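Long-range contacts in bitiscetin (Bitis arietans, PDB 1JWI), which binds von Willebrand factor and induces its interaction with platelet glycoprotein Ib alpha through the A1 domain, so that platelets aggregate: residues N35-S41 against F123-S127; D65-R71 against K99-V105. All coordinates share one frame; numbering follows the deposited sequence.

Interaction 1 of 2, residues N35-S41 against F123-S127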
ATOM      1  N   ASN A  35      22.681 -15.989  -9.718  1.00 35.41           N
ATOM      2  CA  ASN A  35      22.562 -17.441  -9.745  1.00 34.12           C
ATOM      3  C   ASN A  35      21.692 -17.922 -10.900  1.00 33.62           C
ATOM      4  O   ASN A  35      20.967 -18.920 -10.784  1.00 32.64           O
ATOM      5  CB  ASN A  35      21.995 -17.954  -8.424  1.00 34.38           C
ATOM      6  CG  ASN A  35      23.015 -17.931  -7.311  1.00 34.22           C
ATOM      7  OD1 ASN A  35      23.390 -16.872  -6.808  1.00 35.17           O
ATOM      8  ND2 ASN A  35      23.485 -19.110  -6.930  1.00 35.24           N
ATOM      9  N   SER A  36      21.768 -17.198 -12.012  1.00 33.35           N
ATOM     10  CA  SER A  36      21.020 -17.534 -13.216  1.00 33.55           C
ATOM     11  C   SER A  36      19.512 -17.633 -13.011  1.00 31.98           C
ATOM     12  O   SER A  36      18.865 -18.502 -13.591  1.00 33.49           O
ATOM     13  CB  SER A  36      21.545 -18.851 -13.795  1.00 34.60           C
ATOM     14  OG  SER A  36      20.920 -19.145 -15.029  1.00 39.55           O
ATOM     15  N   GLY A  37      18.949 -16.741 -12.200  1.00 29.89           N
ATOM     16  CA  GLY A  37      17.517 -16.780 -11.972  1.00 28.56           C
ATOM     17  C   GLY A  37      16.911 -15.428 -11.653  1.00 27.95           C
ATOM     18  O   GLY A  37      17.387 -14.397 -12.123  1.00 28.57           O
ATOM     19  N   HIS A  38      15.852 -15.445 -10.850  1.00 26.62           N
ATOM     20  CA  HIS A  38      15.141 -14.235 -10.431  1.00 24.10           C
ATOM     21  C   HIS A  38      14.418 -14.579  -9.135  1.00 21.84           C
ATOM     22  O   HIS A  38      14.351 -15.747  -8.750  1.00 19.99           O
ATOM     23  CB  HIS A  38      14.061 -13.846 -11.455  1.00 25.34           C
ATOM     24  CG  HIS A  38      14.594 -13.349 -12.764  1.00 26.85           C
ATOM     25  ND1 HIS A  38      15.201 -12.121 -12.902  1.00 26.78           N
ATOM     26  CD2 HIS A  38      14.571 -13.901 -14.001  1.00 26.99           C
ATOM     27  CE1 HIS A  38      15.526 -11.935 -14.171  1.00 27.72           C
ATOM     28  NE2 HIS A  38      15.155 -12.999 -14.858  1.00 27.80           N
ATOM     29  N   LEU A  39      13.879 -13.562  -8.468  1.00 19.81           N
ATOM     30  CA  LEU A  39      13.093 -13.810  -7.276  1.00 18.25           C
ATOM     31  C   LEU A  39      11.951 -14.613  -7.873  1.00 18.52           C
ATOM     32  O   LEU A  39      11.542 -14.361  -9.010  1.00 18.22           O
ATOM     33  CB  LEU A  39      12.570 -12.503  -6.675  1.00 15.42           C
ATOM     34  CG  LEU A  39      13.589 -11.771  -5.808  1.00 14.70           C
ATOM     35  CD1 LEU A  39      13.047 -10.408  -5.389  1.00 14.17           C
ATOM     36  CD2 LEU A  39      13.914 -12.642  -4.582  1.00 13.67           C
ATOM     37  N   ALA A  40      11.453 -15.582  -7.119  1.00 17.81           N
ATOM     38  CA  ALA A  40      10.383 -16.451  -7.584  1.00 17.98           C
ATOM     39  C   ALA A  40       9.115 -15.751  -8.050  1.00 19.41           C
ATOM     40  O   ALA A  40       8.641 -14.797  -7.428  1.00 18.41           O
ATOM     41  CB  ALA A  40      10.025 -17.460  -6.485  1.00 17.39           C
ATOM     42  N   SER A  41       8.582 -16.234  -9.165  1.00 20.71           N
ATOM     43  CA  SER A  41       7.328 -15.740  -9.707  1.00 21.10           C
ATOM     44  C   SER A  41       6.462 -16.973  -9.474  1.00 22.09           C
ATOM     45  O   SER A  41       6.969 -18.092  -9.559  1.00 21.06           O
ATOM     46  CB  SER A  41       7.447 -15.457 -11.202  1.00 21.08           C
ATOM     47  OG  SER A  41       7.618 -16.656 -11.939  1.00 21.36           O
ATOM     48  N   PHE A 123      14.892 -14.659   1.226  1.00 20.13           N
ATOM     49  CA  PHE A 123      14.221 -14.635  -0.066  1.00 19.88           C
ATOM     50  C   PHE A 123      14.283 -15.959  -0.802  1.00 19.56           C
ATOM     51  O   PHE A 123      14.990 -16.883  -0.398  1.00 19.48           O
ATOM     52  CB  PHE A 123      14.807 -13.530  -0.945  1.00 19.75           C
ATOM     53  CG  PHE A 123      16.293 -13.610  -1.108  1.00 20.40           C
ATOM     54  CD1 PHE A 123      17.143 -13.153  -0.107  1.00 18.74           C
ATOM     55  CD2 PHE A 123      16.846 -14.146  -2.265  1.00 19.82           C
ATOM     56  CE1 PHE A 123      18.527 -13.227  -0.258  1.00 19.52           C
ATOM     57  CE2 PHE A 123      18.230 -14.224  -2.426  1.00 19.87           C
ATOM     58  CZ  PHE A 123      19.072 -13.763  -1.416  1.00 19.79           C
ATOM     59  N   ILE A 124      13.534 -16.034  -1.891  1.00 19.40           N
ATOM     60  CA  ILE A 124      13.461 -17.251  -2.673  1.00 20.81           C
ATOM     61  C   ILE A 124      13.746 -17.014  -4.146  1.00 20.43           C
ATOM     62  O   ILE A 124      13.086 -16.201  -4.797  1.00 20.28           O
ATOM     63  CB  ILE A 124      12.067 -17.891  -2.534  1.00 22.12           C
ATOM     64  CG1 ILE A 124      11.948 -19.090  -3.474  1.00 22.73           C
ATOM     65  CG2 ILE A 124      10.993 -16.858  -2.846  1.00 25.18           C
ATOM     66  CD1 ILE A 124      10.567 -19.681  -3.527  1.00 25.32           C
ATOM     67  N   CYS A 125      14.737 -17.741  -4.656  1.00 20.52           N
ATOM     68  CA  CYS A 125      15.127 -17.654  -6.056  1.00 20.39           C
ATOM     69  C   CYS A 125      14.507 -18.795  -6.863  1.00 20.73           C
ATOM     70  O   CYS A 125      14.179 -19.860  -6.328  1.00 20.68           O
ATOM     71  CB  CYS A 125      16.649 -17.713  -6.193  1.00 18.35           C
ATOM     72  SG  CYS A 125      17.550 -16.345  -5.403  1.00 18.77           S
ATOM     73  N   LYS A 126      14.344 -18.547  -8.155  1.00 21.01           N
ATOM     74  CA  LYS A 126      13.784 -19.519  -9.078  1.00 22.40           C
ATOM     75  C   LYS A 126      14.541 -19.392 -10.400  1.00 24.73           C
ATOM     76  O   LYS A 126      14.745 -18.283 -10.903  1.00 25.00           O
ATOM     77  CB  LYS A 126      12.296 -19.232  -9.281  1.00 21.61           C
ATOM     78  CG  LYS A 126      11.629 -20.010 -10.397  1.00 19.44           C
ATOM     79  CD  LYS A 126      10.173 -19.589 -10.505  1.00 19.19           C
ATOM     80  CE  LYS A 126       9.486 -20.215 -11.704  1.00 20.47           C
ATOM     81  NZ  LYS A 126       8.094 -19.695 -11.853  1.00 23.01           N
ATOM     82  N   SER A 127      14.979 -20.522 -10.947  1.00 26.79           N
ATOM     83  CA  SER A 127      15.702 -20.511 -12.213  1.00 28.98           C
ATOM     84  C   SER A 127      15.342 -21.751 -13.027  1.00 31.02           C
ATOM     85  O   SER A 127      14.852 -22.725 -12.413  1.00 32.99           O
ATOM     86  CB  SER A 127      17.213 -20.462 -11.965  1.00 27.44           C
ATOM     87  OG  SER A 127      17.679 -21.648 -11.347  1.00 27.55           O
TER
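H38 and K126 pair through their backbones at the edge of the four-stranded antiparallel sheet of this C-type lectin-like domain, where the short strand 38-39 lines up against the C-terminal strand 121-126. H38 N gives its hydrogen to K126 O at 3.0 Å, and K126 N returns one to H38 O. Two residues on, A40 N donates to I124 O at 2.9 Å, past the non-hydrogen-bonded pair L39-C125, whose side chains diverge. The methyl of A40 then settles between the two arms of I124, with CB 3.7 Å from I124 CD1 and about as near to CG2, and CD2 of L39 comes up to F123 CB, the two side chains crossing at about a right angle.

K126 starts with CB against A40 and runs extended past S41, its CG anti to the backbone N (chi1 170°). K126 NZ donates hydrogen bonds to S41 OG (3.1 Å) and to S41 O (3.0 Å), standing above the plane of that carbonyl.

The second shell holds both strands in place. C125 is joined by a disulfide to C32 of helix 25-34, and E29 of that helix receives bonds from H38 ND1 and L39 N. The helix itself ends in a Schellman motif with S36, at positive phi, as its C-prime residue. An acidic side chain from the chain of the other protein in the assembly bonds S41 OG, and E47 OE1 forms a salt bridge with K126 NZ.

Interaction 2 of 2, residues D65-R71 against K99-V105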
ATOM      1  N   ASP A  65       9.297 -12.387   6.943  1.00 22.10           N
ATOM      2  CA  ASP A  65       8.502 -12.565   5.743  1.00 20.50           C
ATOM      3  C   ASP A  65       9.581 -12.993   4.742  1.00 19.73           C
ATOM      4  O   ASP A  65      10.775 -12.902   5.040  1.00 19.35           O
ATOM      5  CB  ASP A  65       7.866 -11.246   5.290  1.00 21.65           C
ATOM      6  CG  ASP A  65       6.875 -10.686   6.309  1.00 23.46           C
ATOM      7  OD1 ASP A  65       7.244  -9.755   7.052  1.00 25.22           O
ATOM      8  OD2 ASP A  65       5.737 -11.180   6.371  1.00 22.64           O
ATOM      9  N   ALA A  66       9.181 -13.463   3.569  1.00 18.51           N
ATOM     10  CA  ALA A  66      10.163 -13.873   2.569  1.00 16.23           C
ATOM     11  C   ALA A  66       9.860 -13.219   1.224  1.00 15.12           C
ATOM     12  O   ALA A  66       8.744 -13.316   0.717  1.00 14.12           O
ATOM     13  CB  ALA A  66      10.169 -15.390   2.434  1.00 17.05           C
ATOM     14  N   TRP A  67      10.851 -12.532   0.663  1.00 14.10           N
ATOM     15  CA  TRP A  67      10.707 -11.855  -0.625  1.00 14.29           C
ATOM     16  C   TRP A  67      10.393 -12.765  -1.806  1.00 14.73           C
ATOM     17  O   TRP A  67      10.976 -13.847  -1.941  1.00 14.53           O
ATOM     18  CB  TRP A  67      12.003 -11.111  -0.997  1.00 13.99           C
ATOM     19  CG  TRP A  67      12.346  -9.921  -0.157  1.00 15.29           C
ATOM     20  CD1 TRP A  67      13.558  -9.645   0.412  1.00 16.10           C
ATOM     21  CD2 TRP A  67      11.497  -8.810   0.148  1.00 16.90           C
ATOM     22  NE1 TRP A  67      13.515  -8.429   1.051  1.00 17.59           N
ATOM     23  CE2 TRP A  67      12.262  -7.894   0.904  1.00 17.80           C
ATOM     24  CE3 TRP A  67      10.164  -8.498  -0.147  1.00 18.68           C
ATOM     25  CZ2 TRP A  67      11.738  -6.684   1.371  1.00 18.21           C
ATOM     26  CZ3 TRP A  67       9.642  -7.292   0.320  1.00 19.14           C
ATOM     27  CH2 TRP A  67      10.428  -6.403   1.069  1.00 17.61           C
ATOM     28  N   ILE A  68       9.470 -12.316  -2.653  1.00 14.08           N
ATOM     29  CA  ILE A  68       9.150 -13.010  -3.897  1.00 14.03           C
ATOM     30  C   ILE A  68       9.316 -11.919  -4.965  1.00 13.93           C
ATOM     31  O   ILE A  68       9.459 -10.741  -4.621  1.00 14.64           O
ATOM     32  CB  ILE A  68       7.714 -13.615  -3.949  1.00 13.29           C
ATOM     33  CG1 ILE A  68       6.657 -12.574  -3.599  1.00 13.07           C
ATOM     34  CG2 ILE A  68       7.642 -14.836  -3.035  1.00 13.20           C
ATOM     35  CD1 ILE A  68       5.235 -13.121  -3.773  1.00 13.91           C
ATOM     36  N   GLY A  69       9.296 -12.294  -6.238  1.00 14.55           N
ATOM     37  CA  GLY A  69       9.540 -11.319  -7.295  1.00 15.56           C
ATOM     38  C   GLY A  69       8.500 -10.309  -7.740  1.00 15.19           C
ATOM     39  O   GLY A  69       8.626  -9.765  -8.829  1.00 16.59           O
ATOM     40  N   LEU A  70       7.499 -10.029  -6.917  1.00 15.64           N
ATOM     41  CA  LEU A  70       6.456  -9.087  -7.303  1.00 16.09           C
ATOM     42  C   LEU A  70       6.692  -7.675  -6.765  1.00 16.57           C
ATOM     43  O   LEU A  70       7.062  -7.509  -5.600  1.00 16.13           O
ATOM     44  CB  LEU A  70       5.111  -9.609  -6.808  1.00 16.53           C
ATOM     45  CG  LEU A  70       3.870  -8.890  -7.318  1.00 17.81           C
ATOM     46  CD1 LEU A  70       3.747  -9.080  -8.826  1.00 17.87           C
ATOM     47  CD2 LEU A  70       2.644  -9.455  -6.603  1.00 17.24           C
ATOM     48  N   ARG A  71       6.479  -6.665  -7.612  1.00 16.87           N
ATOM     49  CA  ARG A  71       6.658  -5.267  -7.216  1.00 18.78           C
ATOM     50  C   ARG A  71       5.644  -4.317  -7.868  1.00 19.72           C
ATOM     51  O   ARG A  71       5.235  -4.517  -9.017  1.00 19.53           O
ATOM     52  CB  ARG A  71       8.072  -4.775  -7.556  1.00 19.97           C
ATOM     53  CG  ARG A  71       8.348  -3.347  -7.068  1.00 24.41           C
ATOM     54  CD  ARG A  71       9.815  -2.926  -7.201  1.00 27.86           C
ATOM     55  NE  ARG A  71      10.236  -2.741  -8.587  1.00 33.33           N
ATOM     56  CZ  ARG A  71      11.439  -2.303  -8.955  1.00 35.92           C
ATOM     57  NH1 ARG A  71      12.350  -2.001  -8.040  1.00 36.86           N
ATOM     58  NH2 ARG A  71      11.734  -2.165 -10.242  1.00 37.38           N
ATOM     59  N   LYS A  99       5.985  -1.073  -1.592  1.00 16.54           N
ATOM     60  CA  LYS A  99       5.812  -1.441  -2.996  1.00 17.14           C
ATOM     61  C   LYS A  99       6.352  -2.801  -3.415  1.00 15.81           C
ATOM     62  O   LYS A  99       6.186  -3.205  -4.565  1.00 15.83           O
ATOM     63  CB  LYS A  99       6.414  -0.335  -3.875  1.00 17.93           C
ATOM     64  CG  LYS A  99       5.854   1.040  -3.510  1.00 19.80           C
ATOM     65  CD  LYS A  99       6.515   2.176  -4.252  1.00 22.34           C
ATOM     66  CE  LYS A  99       5.961   2.329  -5.651  1.00 24.81           C
ATOM     67  NZ  LYS A  99       6.577   3.510  -6.304  1.00 30.14           N
ATOM     68  N   CYS A 100       6.987  -3.503  -2.482  1.00 15.24           N
ATOM     69  CA  CYS A 100       7.542  -4.827  -2.746  1.00 14.81           C
ATOM     70  C   CYS A 100       6.716  -5.878  -1.997  1.00 15.78           C
ATOM     71  O   CYS A 100       6.209  -5.614  -0.902  1.00 16.31           O
ATOM     72  CB  CYS A 100       9.010  -4.890  -2.301  1.00 15.41           C
ATOM     73  SG  CYS A 100      10.118  -3.941  -3.398  1.00 15.89           S
ATOM     74  N   PHE A 101       6.597  -7.070  -2.577  1.00 14.67           N
ATOM     75  CA  PHE A 101       5.812  -8.136  -1.964  1.00 13.92           C
ATOM     76  C   PHE A 101       6.590  -9.348  -1.482  1.00 13.55           C
ATOM     77  O   PHE A 101       7.627  -9.712  -2.039  1.00 13.96           O
ATOM     78  CB  PHE A 101       4.711  -8.598  -2.922  1.00 13.48           C
ATOM     79  CG  PHE A 101       3.649  -7.560  -3.162  1.00 15.46           C
ATOM     80  CD1 PHE A 101       3.892  -6.485  -4.019  1.00 15.68           C
ATOM     81  CD2 PHE A 101       2.413  -7.637  -2.511  1.00 14.12           C
ATOM     82  CE1 PHE A 101       2.917  -5.498  -4.224  1.00 14.92           C
ATOM     83  CE2 PHE A 101       1.434  -6.658  -2.705  1.00 13.84           C
ATOM     84  CZ  PHE A 101       1.684  -5.589  -3.560  1.00 16.13           C
ATOM     85  N   GLY A 102       6.058  -9.976  -0.435  1.00 13.49           N
ATOM     86  CA  GLY A 102       6.689 -11.149   0.126  1.00 12.44           C
ATOM     87  C   GLY A 102       5.655 -12.088   0.718  1.00 12.95           C
ATOM     88  O   GLY A 102       4.478 -11.734   0.846  1.00 11.26           O
ATOM     89  N   LEU A 103       6.094 -13.299   1.053  1.00 13.27           N
ATOM     90  CA  LEU A 103       5.206 -14.280   1.661  1.00 14.63           C
ATOM     91  C   LEU A 103       4.958 -13.821   3.103  1.00 15.32           C
ATOM     92  O   LEU A 103       5.899 -13.608   3.864  1.00 15.80           O
ATOM     93  CB  LEU A 103       5.861 -15.665   1.633  1.00 14.29           C
ATOM     94  CG  LEU A 103       6.208 -16.197   0.236  1.00 14.02           C
ATOM     95  CD1 LEU A 103       6.814 -17.587   0.339  1.00 14.05           C
ATOM     96  CD2 LEU A 103       4.946 -16.226  -0.617  1.00 13.63           C
ATOM     97  N   ASP A 104       3.688 -13.673   3.465  1.00 16.07           N
ATOM     98  CA  ASP A 104       3.279 -13.206   4.790  1.00 17.40           C
ATOM     99  C   ASP A 104       3.491 -14.240   5.900  1.00 17.62           C
ATOM    100  O   ASP A 104       2.852 -15.293   5.916  1.00 17.57           O
ATOM    101  CB  ASP A 104       1.801 -12.825   4.728  1.00 18.99           C
ATOM    102  CG  ASP A 104       1.326 -12.062   5.946  1.00 21.18           C
ATOM    103  OD1 ASP A 104       2.040 -12.003   6.973  1.00 20.71           O
ATOM    104  OD2 ASP A 104       0.206 -11.520   5.864  1.00 24.05           O
ATOM    105  N   VAL A 105       4.370 -13.925   6.841  1.00 18.25           N
ATOM    106  CA  VAL A 105       4.656 -14.828   7.952  1.00 20.54           C
ATOM    107  C   VAL A 105       3.407 -15.143   8.781  1.00 21.46           C
ATOM    108  O   VAL A 105       3.267 -16.245   9.318  1.00 22.31           O
ATOM    109  CB  VAL A 105       5.717 -14.223   8.896  1.00 21.49           C
ATOM    110  CG1 VAL A 105       5.112 -13.077   9.706  1.00 20.32           C
ATOM    111  CG2 VAL A 105       6.280 -15.302   9.812  1.00 21.81           C
TER
HETATM  112  O   HOH W   1       3.621  -9.983   7.523  1.00 21.96           O
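The phenyl ring of F101 offers one face to L70, whose CD2 rests 4.0 Å above the ring plane, displaced toward the rim, while L70 O lies at the ring's edge and takes a hydrogen bond from F101 N. These residues belong to the antiparallel pair 66-72 and 100-103 in the three-stranded sheet of the C-type lectin-like fold. A beta bulge shifts the register by two between W67 and R71, with the chain turning a corner at G69.

Ahead of the bulge, I68 N bonds F101 O, and I68 and L103 cross at about a right angle, CG2 of I68 fitting against L103 CG at 3.8 Å. On W67, CG stands anti to the carbonyl carbon (chi1 -69°), and although the side chain starts away from the other strand, its six-membered ring swings back: CZ3 packs 3.6 Å from C100 CB, and F101 O sits at the ring edge. G102 lets the backbones close in here, its CA 3.0 Å from A66 O. Further along, CD of R71 lies against C100 SG, whose disulfide partner is C117; R71 NH2 forms a salt bridge with E73.

At the far end D65 OD2 accepts a hydrogen bond from V105 N at 3.1 Å, almost straight (171°) and arriving on the anti side, 33° out of the carboxylate plane. D104 OD1, which also accepts one from H106 N, is 3.8 Å from D65 OD2, and one water donates to both. This shared donor, with the backbone N-H groups, probably eases the repulsion between the two carboxylates.

Interaction 2 is nested along the chain inside the loop that interaction 1 closes. Their centres lie 13 Å apart, yet the two contacts meet directly: A40 O and G69 N, 2.8 Å apart, form a probable hydrogen bond just where strand 66-72 turns its corner. Beside it, L39 CB packs 3.3 Å from that same G69 N, and I124 CG2 lies against W67 O. Both contacts also reach the chain of the other protein in the assembly, interaction 1 through H38 and S41, interaction 2 through L70 and R71, which pair with a strand of that chain and carry the sheet across the interface.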